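Local coordinates for putative aspartyl-tRNA synthetase (Leishmania major, PDB 6OD8), which probably joins L-aspartate to tRNA(Asp) at the expense of ATP, as a dimeric class II aminoacyl-tRNA synthetase of the cytoplasm, at residues Arg92-Thr97 against Glu140-Val145; Cys241-Pro246 against Pro288-Val293; Leu277-Val282 against Asp315-Ile320. All coordinates share one frame; numbering follows the deposited sequence. Where two conformers were deposited one is given.

Interaction 1: residues Arg92-Thr97 against Glu140-Val145; sequences RARVST and ESIVDV
Arg92 and Asp144 face each other across an antiparallel pair of strands, on the same side of the sheet as Arg94 and Ile142. Along the Arg92 chain, CB already lies close to the aspartate oxygen, 3.3 Å from Asp144 OD1. CG, carried anti to the backbone N (chi1 -177°), rests against the branch methyl of Ile142, with 3.6 Å between Arg92 CG and Ile142 CG2. CD stays near both, closer to OD1 than to that methyl, and a bend at chi3 (-64°) brings the NE and NH2 edge of the guanidinium alongside the carboxylate. NE then gives a straight bond, 2.8 Å from Arg92 NE to Asp144 OD1, while NH2 reaches OD2 on its syn side, 3.1 Å from Arg92 NH2 to Asp144 OD2. The salt bridge is thus side-on, one nitrogen on each oxygen, the two planes 31° apart.

Arg94 instead donates in its guanidinium plane to a main-chain carbonyl, 2.7 Å from Arg94 NH1 to Glu140 O, and Ile142 CD1 sits over the centre of one face. NE forms a salt bridge with Asp286 of the second subunit and NH2 a hydrogen bond to the Gly519 carbonyl of that subunit. Glu140 bends its carboxylate back toward the strand, where it forms salt bridges to Arg213 and Arg110; a water links its OE2 to Ser96 O. Val143 shares the opposite face with Ala93, and there its CG1 meets Val95 CG2 at 3.7 Å, the two side chains crossing nearly at right angles.

Ala93 and Val143 form the hydrogen-bonded pair, and Val95 extends the bonding to Ser141 and Glu140. Both segments belong to the OB-fold domain: strand 104-111 flanks 92-97, with a classic beta bulge at Ser96 and Thr97 opposite Val108, and strand 170-173 pairs with strand 142-151.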
# COMPACT_ATOMS: atom_id res chain seq x y z
N ARG A 92 -17.64 -13.22 22.81
CA ARG A 92 -16.32 -12.92 23.37
C ARG A 92 -16.16 -11.40 23.38
O ARG A 92 -16.32 -10.75 22.35
CB ARG A 92 -15.22 -13.58 22.54
CG ARG A 92 -13.84 -13.38 23.10
CD ARG A 92 -12.87 -14.32 22.41
NE ARG A 92 -13.21 -15.72 22.70
CZ ARG A 92 -12.61 -16.78 22.16
NH1 ARG A 92 -11.62 -16.59 21.29
NH2 ARG A 92 -12.99 -18.02 22.50
N ALA A 93 -15.85 -10.84 24.56
CA ALA A 93 -15.83 -9.39 24.68
C ALA A 93 -14.87 -8.95 25.78
O ALA A 93 -14.48 -9.74 26.64
CB ALA A 93 -17.24 -8.84 24.98
N ARG A 94 -14.55 -7.66 25.73
CA ARG A 94 -13.84 -6.95 26.80
C ARG A 94 -14.77 -6.58 27.93
O ARG A 94 -15.91 -6.16 27.70
CB ARG A 94 -13.21 -5.66 26.25
CG ARG A 94 -12.07 -5.88 25.30
CD ARG A 94 -10.74 -5.75 26.00
NE ARG A 94 -9.64 -5.75 25.03
CZ ARG A 94 -8.40 -6.12 25.32
NH1 ARG A 94 -8.08 -6.51 26.54
NH2 ARG A 94 -7.46 -6.06 24.38
N VAL A 95 -14.28 -6.69 29.16
CA VAL A 95 -14.99 -6.20 30.33
C VAL A 95 -14.63 -4.72 30.49
O VAL A 95 -13.52 -4.39 30.91
CB VAL A 95 -14.63 -7.00 31.58
CG1 VAL A 95 -15.35 -6.45 32.80
CG2 VAL A 95 -14.95 -8.51 31.38
N SER A 96 -15.55 -3.83 30.13
CA SER A 96 -15.29 -2.40 30.31
C SER A 96 -15.42 -2.01 31.77
O SER A 96 -14.56 -1.30 32.31
CB SER A 96 -16.25 -1.56 29.47
OG SER A 96 -15.92 -1.57 28.11
N THR A 97 -16.54 -2.38 32.39
CA THR A 97 -16.79 -2.14 33.79
C THR A 97 -17.46 -3.38 34.37
O THR A 97 -18.06 -4.18 33.64
CB THR A 97 -17.70 -0.92 34.02
OG1 THR A 97 -18.99 -1.18 33.44
CG2 THR A 97 -17.10 0.34 33.40
N GLU A 140 -10.83 -4.84 31.36
CA GLU A 140 -10.07 -5.14 30.15
C GLU A 140 -9.79 -6.64 29.99
O GLU A 140 -9.25 -7.04 28.96
CB GLU A 140 -8.75 -4.35 30.04
CG GLU A 140 -9.01 -2.83 30.02
CD GLU A 140 -9.95 -2.48 28.89
OE1 GLU A 140 -9.56 -2.68 27.72
OE2 GLU A 140 -11.10 -2.07 29.18
N SER A 141 -10.16 -7.49 30.96
CA SER A 141 -10.13 -8.92 30.70
C SER A 141 -11.03 -9.22 29.51
O SER A 141 -11.98 -8.49 29.24
CB SER A 141 -10.60 -9.72 31.92
OG SER A 141 -9.81 -9.47 33.06
N ILE A 142 -10.73 -10.30 28.80
CA ILE A 142 -11.59 -10.77 27.73
C ILE A 142 -12.33 -12.01 28.23
O ILE A 142 -11.72 -12.92 28.81
CB ILE A 142 -10.78 -11.06 26.46
CG1 ILE A 142 -10.23 -9.75 25.90
CG2 ILE A 142 -11.66 -11.76 25.44
CD1 ILE A 142 -9.22 -9.93 24.80
N VAL A 143 -13.65 -12.01 28.06
CA VAL A 143 -14.49 -13.08 28.61
C VAL A 143 -15.28 -13.74 27.48
O VAL A 143 -15.60 -13.10 26.48
CB VAL A 143 -15.46 -12.55 29.69
CG1 VAL A 143 -14.71 -12.16 30.96
CG2 VAL A 143 -16.30 -11.39 29.16
N ASP A 144 -15.58 -15.03 27.66
CA ASP A 144 -16.58 -15.73 26.87
C ASP A 144 -17.83 -15.80 27.74
O ASP A 144 -17.79 -16.36 28.83
CB ASP A 144 -16.14 -17.15 26.52
CG ASP A 144 -15.28 -17.21 25.27
OD1 ASP A 144 -15.33 -16.27 24.46
OD2 ASP A 144 -14.57 -18.22 25.11
N VAL A 145 -18.93 -15.22 27.27
CA VAL A 145 -20.18 -15.19 28.02
C VAL A 145 -21.23 -15.94 27.22
O VAL A 145 -21.34 -15.75 26.00
CB VAL A 145 -20.62 -13.75 28.31
CG1 VAL A 145 -22.01 -13.71 28.91
CG2 VAL A 145 -19.63 -13.07 29.24
O HOH W 1 -12.31 -0.56 30.85

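Interaction 2: residues Cys241-Pro246 against Pro288-Val293; sequences CEIHSP and PRVFEV
Cys241 and Glu242 pair in parallel with Val290 and Phe291, the touching parts 47° apart in direction, and the main chain stitches across through Cys241 N to Arg289 O, Phe291 N to Cys241 O and Ile243 N to Phe291 O. Further along, the Glu292 side chain takes over the bonding. Its CG is anti to the backbone N (chi1 179°) and the chain runs out extended, past the Ile243 carbonyl, to Ser245. There the hydroxyl donates to the syn lone pair of one oxygen, 2.6 Å from Ser245 OG to Glu292 OE1, and the amide meets the other oxygen, 2.9 Å from Ser245 N to Glu292 OE2, from 35° out of the carboxylate plane. Lys247 adds a salt bridge to OE2, which probably helps keep this buried carboxylate ionised.

Phe291 lies under Glu242, whose CA stands over the centre of one ring face. The nearest side-chain approach is 3.5 Å, from Glu242 CB to Phe291 CZ; from CB, above the ring plane near CZ, the extended chain runs out past CE1 and CZ on that same side. The acid's tip pairs with Arg232 of the second subunit. A water bonded to Glu242 OE2, Ile243 O and Val293 N bridges the two segments. Ile243 meets Val290 branch to branch, 3.6 Å between Ile243 CG2 and Val290 CG1.

Strand 241-242 is the outermost of the mixed sheet of the class II synthetase domain within this chain, with 310-319 on the far side of 289-297. Helix 215-237 of the same chain packs on Phe291 through Phe231, Arg232 and Leu235 and leads into strand 241-242 at the second subunit, consistent with motif 1 of class II synthetases, the dimer-interface element; helix 276-283 sits against Ile243 and Val290.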
# COMPACT_ATOMS: atom_id res chain seq x y z
N CYS A 241 -0.43 2.45 -12.18
CA CYS A 241 0.20 1.21 -11.75
C CYS A 241 0.89 1.42 -10.40
O CYS A 241 1.54 2.45 -10.19
CB CYS A 241 1.19 0.77 -12.82
SG CYS A 241 2.06 -0.77 -12.54
N GLU A 242 0.76 0.45 -9.51
CA GLU A 242 1.43 0.57 -8.21
C GLU A 242 2.89 0.16 -8.34
O GLU A 242 3.22 -0.85 -8.97
CB GLU A 242 0.73 -0.29 -7.15
CG GLU A 242 1.42 -0.20 -5.81
CD GLU A 242 0.63 -0.84 -4.67
OE1 GLU A 242 -0.45 -1.42 -4.91
OE2 GLU A 242 1.12 -0.77 -3.52
N ILE A 243 3.78 0.96 -7.74
CA ILE A 243 5.20 0.63 -7.74
C ILE A 243 5.68 0.55 -6.30
O ILE A 243 5.08 1.09 -5.38
CB ILE A 243 6.07 1.66 -8.52
CG1 ILE A 243 5.93 3.05 -7.88
CG2 ILE A 243 5.63 1.73 -9.98
CD1 ILE A 243 6.94 4.07 -8.46
N HIS A 244 6.82 -0.12 -6.14
CA HIS A 244 7.51 -0.25 -4.86
C HIS A 244 8.98 0.03 -5.13
O HIS A 244 9.65 -0.75 -5.81
CB HIS A 244 7.30 -1.66 -4.27
CG HIS A 244 5.90 -1.88 -3.80
ND1 HIS A 244 4.94 -2.52 -4.56
CD2 HIS A 244 5.28 -1.50 -2.66
CE1 HIS A 244 3.80 -2.54 -3.89
NE2 HIS A 244 3.98 -1.91 -2.75
N SER A 245 9.45 1.18 -4.66
CA SER A 245 10.82 1.61 -4.85
C SER A 245 11.59 1.53 -3.54
O SER A 245 11.00 1.49 -2.46
CB SER A 245 10.87 3.05 -5.42
OG SER A 245 10.18 3.96 -4.61
N PRO A 246 12.92 1.44 -3.59
CA PRO A 246 13.67 1.13 -2.37
C PRO A 246 13.73 2.30 -1.41
O PRO A 246 13.82 3.47 -1.80
CB PRO A 246 15.08 0.77 -2.89
CG PRO A 246 15.18 1.51 -4.21
CD PRO A 246 13.78 1.44 -4.79
N PRO A 288 3.16 4.49 -17.96
CA PRO A 288 2.58 5.84 -18.16
C PRO A 288 2.21 6.57 -16.88
O PRO A 288 2.24 7.81 -16.86
CB PRO A 288 1.30 5.55 -18.97
CG PRO A 288 1.39 4.15 -19.40
CD PRO A 288 2.30 3.42 -18.48
N ARG A 289 1.81 5.86 -15.82
CA ARG A 289 1.19 6.46 -14.64
C ARG A 289 1.47 5.56 -13.45
O ARG A 289 1.15 4.36 -13.55
CB ARG A 289 -0.34 6.56 -14.81
CG ARG A 289 -0.87 7.44 -15.94
CD ARG A 289 -2.36 7.17 -16.19
NE ARG A 289 -2.57 6.01 -17.06
CZ ARG A 289 -2.40 6.05 -18.38
NH1 ARG A 289 -2.05 7.18 -18.97
NH2 ARG A 289 -2.59 4.98 -19.11
N VAL A 290 1.98 6.10 -12.33
CA VAL A 290 2.32 5.26 -11.18
C VAL A 290 1.85 5.91 -9.89
O VAL A 290 1.72 7.12 -9.77
CB VAL A 290 3.84 4.98 -11.07
CG1 VAL A 290 4.34 4.17 -12.26
CG2 VAL A 290 4.65 6.31 -10.97
N PHE A 291 1.66 5.07 -8.87
CA PHE A 291 1.51 5.55 -7.52
C PHE A 291 2.27 4.64 -6.58
O PHE A 291 2.58 3.49 -6.91
CB PHE A 291 0.04 5.66 -7.10
CG PHE A 291 -0.65 4.31 -6.89
CD1 PHE A 291 -0.51 3.61 -5.68
CD2 PHE A 291 -1.43 3.76 -7.90
CE1 PHE A 291 -1.16 2.36 -5.48
CE2 PHE A 291 -2.07 2.50 -7.70
CZ PHE A 291 -1.92 1.83 -6.50
N GLU A 292 2.59 5.17 -5.41
CA GLU A 292 3.25 4.39 -4.38
C GLU A 292 2.70 4.78 -3.02
O GLU A 292 2.43 5.95 -2.76
CB GLU A 292 4.78 4.58 -4.42
CG GLU A 292 5.52 3.78 -3.34
CD GLU A 292 6.98 3.48 -3.67
OE1 GLU A 292 7.56 4.08 -4.60
OE2 GLU A 292 7.56 2.66 -2.95
N VAL A 293 2.55 3.79 -2.14
CA VAL A 293 2.15 4.03 -0.76
C VAL A 293 3.22 3.38 0.10
O VAL A 293 3.40 2.16 0.03
CB VAL A 293 0.77 3.44 -0.44
CG1 VAL A 293 0.40 3.68 1.05
CG2 VAL A 293 -0.30 4.00 -1.36
O HOH W 2 3.13 1.17 -3.19

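Interaction 3: residues Leu277-Val282 against Asp315-Ile320; sequences LYKQMV and DVEMRI. With EDO (1,2-ethanediol), chain G; EDO (1,2-ethanediol), chain D.
Lys279 reaches from helix 276-283 to the strand and ties together Asp315, Val316 and Glu317. Its CG takes the position between the backbone N and the carbonyl carbon (chi1 68°), and the chain runs out straight. CG and CD lie across Glu317 CB, and the ammonium end arrives among three oxygens. It donates to the anti lone pair of one carboxylate, 2.9 Å from Lys279 NZ to Asp315 OD2, and to a main-chain oxygen from above the carbonyl plane, 3.0 Å from Lys279 NZ to Val316 O. A longer salt bridge, 3.5 Å, joins Lys279 NZ to Glu317 OE1.

Away from this network the fit is sparser. Gln280 offers Glu317 just CG, 3.6 Å from Gln280 CG to Glu317 OE2; its amide turns to Tyr512 and His523, and OE2 pairs with Arg488. At the Asp315 end an ethanediol, probably from the crystallisation liquor, donates to OD1; a second, by the helix, accepts from Leu277 N.

The helix runs 28° from the strand direction, on one face of the sheet; helix 325-342 packs against Met318 on the other. Strand 310-319 lies between 523-529 and 289-297, its antiparallel pairing with the latter consistent with class II motif 2.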
# COMPACT_ATOMS: atom_id res chain seq x y z
N LEU A 277 12.71 10.47 -6.76
CA LEU A 277 13.57 10.18 -7.90
C LEU A 277 13.13 8.90 -8.63
O LEU A 277 13.08 8.87 -9.86
CB LEU A 277 15.02 10.07 -7.45
CG LEU A 277 15.62 11.21 -6.63
CD1 LEU A 277 17.14 11.00 -6.54
CD2 LEU A 277 15.33 12.58 -7.24
N TYR A 278 12.80 7.84 -7.88
CA TYR A 278 12.42 6.57 -8.50
C TYR A 278 11.10 6.68 -9.26
O TYR A 278 10.96 6.09 -10.34
CB TYR A 278 12.33 5.47 -7.44
CG TYR A 278 13.68 5.17 -6.86
CD1 TYR A 278 14.65 4.56 -7.63
CD2 TYR A 278 13.99 5.50 -5.54
CE1 TYR A 278 15.91 4.31 -7.13
CE2 TYR A 278 15.26 5.24 -5.03
CZ TYR A 278 16.20 4.65 -5.82
OH TYR A 278 17.45 4.40 -5.30
N LYS A 279 10.11 7.39 -8.71
CA LYS A 279 8.85 7.46 -9.44
C LYS A 279 9.00 8.19 -10.77
O LYS A 279 8.35 7.82 -11.75
CB LYS A 279 7.73 8.06 -8.59
CG LYS A 279 7.86 9.57 -8.22
CD LYS A 279 6.64 9.99 -7.38
CE LYS A 279 6.84 11.41 -6.86
NZ LYS A 279 5.55 12.02 -6.41
N GLN A 280 9.92 9.16 -10.87
CA GLN A 280 10.21 9.72 -12.18
C GLN A 280 10.95 8.72 -13.08
O GLN A 280 10.68 8.64 -14.28
CB GLN A 280 11.06 10.98 -12.05
CG GLN A 280 10.42 12.10 -11.27
CD GLN A 280 11.34 13.32 -11.27
OE1 GLN A 280 11.91 13.71 -10.25
NE2 GLN A 280 11.54 13.89 -12.45
N MET A 281 11.94 8.02 -12.53
CA MET A 281 12.72 7.10 -13.35
C MET A 281 11.84 5.99 -13.92
O MET A 281 12.08 5.54 -15.05
CB MET A 281 13.85 6.50 -12.52
CG MET A 281 14.83 7.59 -12.02
SD MET A 281 15.96 7.03 -10.70
CE MET A 281 16.85 5.88 -11.71
N VAL A 282 10.82 5.55 -13.20
CA VAL A 282 9.99 4.46 -13.71
C VAL A 282 9.20 4.90 -14.93
O VAL A 282 8.97 4.12 -15.85
CB VAL A 282 9.09 3.90 -12.59
CG1 VAL A 282 8.19 2.79 -13.15
CG2 VAL A 282 9.95 3.34 -11.47
N ASP A 315 2.14 8.75 -3.06
CA ASP A 315 2.89 9.43 -4.11
C ASP A 315 2.32 9.06 -5.47
O ASP A 315 1.88 7.93 -5.67
CB ASP A 315 4.39 9.06 -4.03
CG ASP A 315 5.15 9.99 -3.15
OD1 ASP A 315 5.28 9.69 -1.93
OD2 ASP A 315 5.61 11.04 -3.67
N VAL A 316 2.33 10.03 -6.38
CA VAL A 316 1.78 9.88 -7.72
C VAL A 316 2.76 10.51 -8.70
O VAL A 316 3.32 11.57 -8.43
CB VAL A 316 0.37 10.54 -7.82
CG1 VAL A 316 -0.17 10.46 -9.26
CG2 VAL A 316 -0.63 9.88 -6.84
N GLU A 317 2.98 9.84 -9.84
CA GLU A 317 3.71 10.48 -10.94
C GLU A 317 3.06 10.04 -12.25
O GLU A 317 2.58 8.91 -12.35
CB GLU A 317 5.23 10.12 -10.91
CG GLU A 317 6.16 11.10 -11.73
CD GLU A 317 6.47 12.40 -10.99
OE1 GLU A 317 6.20 12.51 -9.77
OE2 GLU A 317 7.02 13.32 -11.63
N MET A 318 3.03 10.93 -13.25
CA MET A 318 2.33 10.61 -14.49
C MET A 318 2.90 11.40 -15.66
O MET A 318 3.41 12.51 -15.48
CB MET A 318 0.83 10.92 -14.36
CG MET A 318 0.60 12.41 -13.99
SD MET A 318 -1.13 12.77 -13.70
CE MET A 318 -1.62 12.96 -15.42
N ARG A 319 2.80 10.83 -16.87
CA ARG A 319 3.10 11.60 -18.07
C ARG A 319 2.16 12.78 -18.19
O ARG A 319 1.00 12.73 -17.76
CB ARG A 319 2.91 10.76 -19.33
CG ARG A 319 3.75 9.57 -19.45
CD ARG A 319 3.36 8.91 -20.75
NE ARG A 319 4.02 7.64 -20.85
CZ ARG A 319 3.70 6.72 -21.73
NH1 ARG A 319 2.71 6.95 -22.60
NH2 ARG A 319 4.36 5.59 -21.73
N ILE A 320 2.63 13.84 -18.84
CA ILE A 320 1.74 14.92 -19.25
C ILE A 320 1.85 15.10 -20.75
O ILE A 320 2.92 14.95 -21.34
CB ILE A 320 2.03 16.24 -18.51
CG1 ILE A 320 3.41 16.77 -18.81
CG2 ILE A 320 1.91 16.06 -17.01
CD1 ILE A 320 3.55 18.23 -18.42
C1 EDO G . 16.02 9.24 -3.44
O1 EDO G . 15.67 10.13 -2.37
C2 EDO G . 14.79 8.44 -3.87
O2 EDO G . 13.70 9.30 -4.29
C1 EDO D . 4.66 12.77 0.35
O1 EDO D . 5.44 13.91 0.72
C2 EDO D . 5.53 11.56 0.60
O2 EDO D . 6.54 11.48 -0.39

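Interactions 2 and 3 are neighbours in one sheet, their centres about 8 Å apart. Strands 289-297 and 310-319 meet there through probable hydrogen bonds, 2.8 Å from Glu292 O to Asp315 N and 2.9 Å from Val290 N to Glu317 O, and Ser245 packs on Tyr278. Their segments alternate along the chain, and these two strands, laid out like motif 2, belong to the sheet that in class II synthetases carries the catalytic site, as it probably does here. Interaction 1 stands apart in the OB-fold domain, its centre about 43 Å from that of interaction 2 and 49 Å from that of interaction 3. All three touch the second subunit.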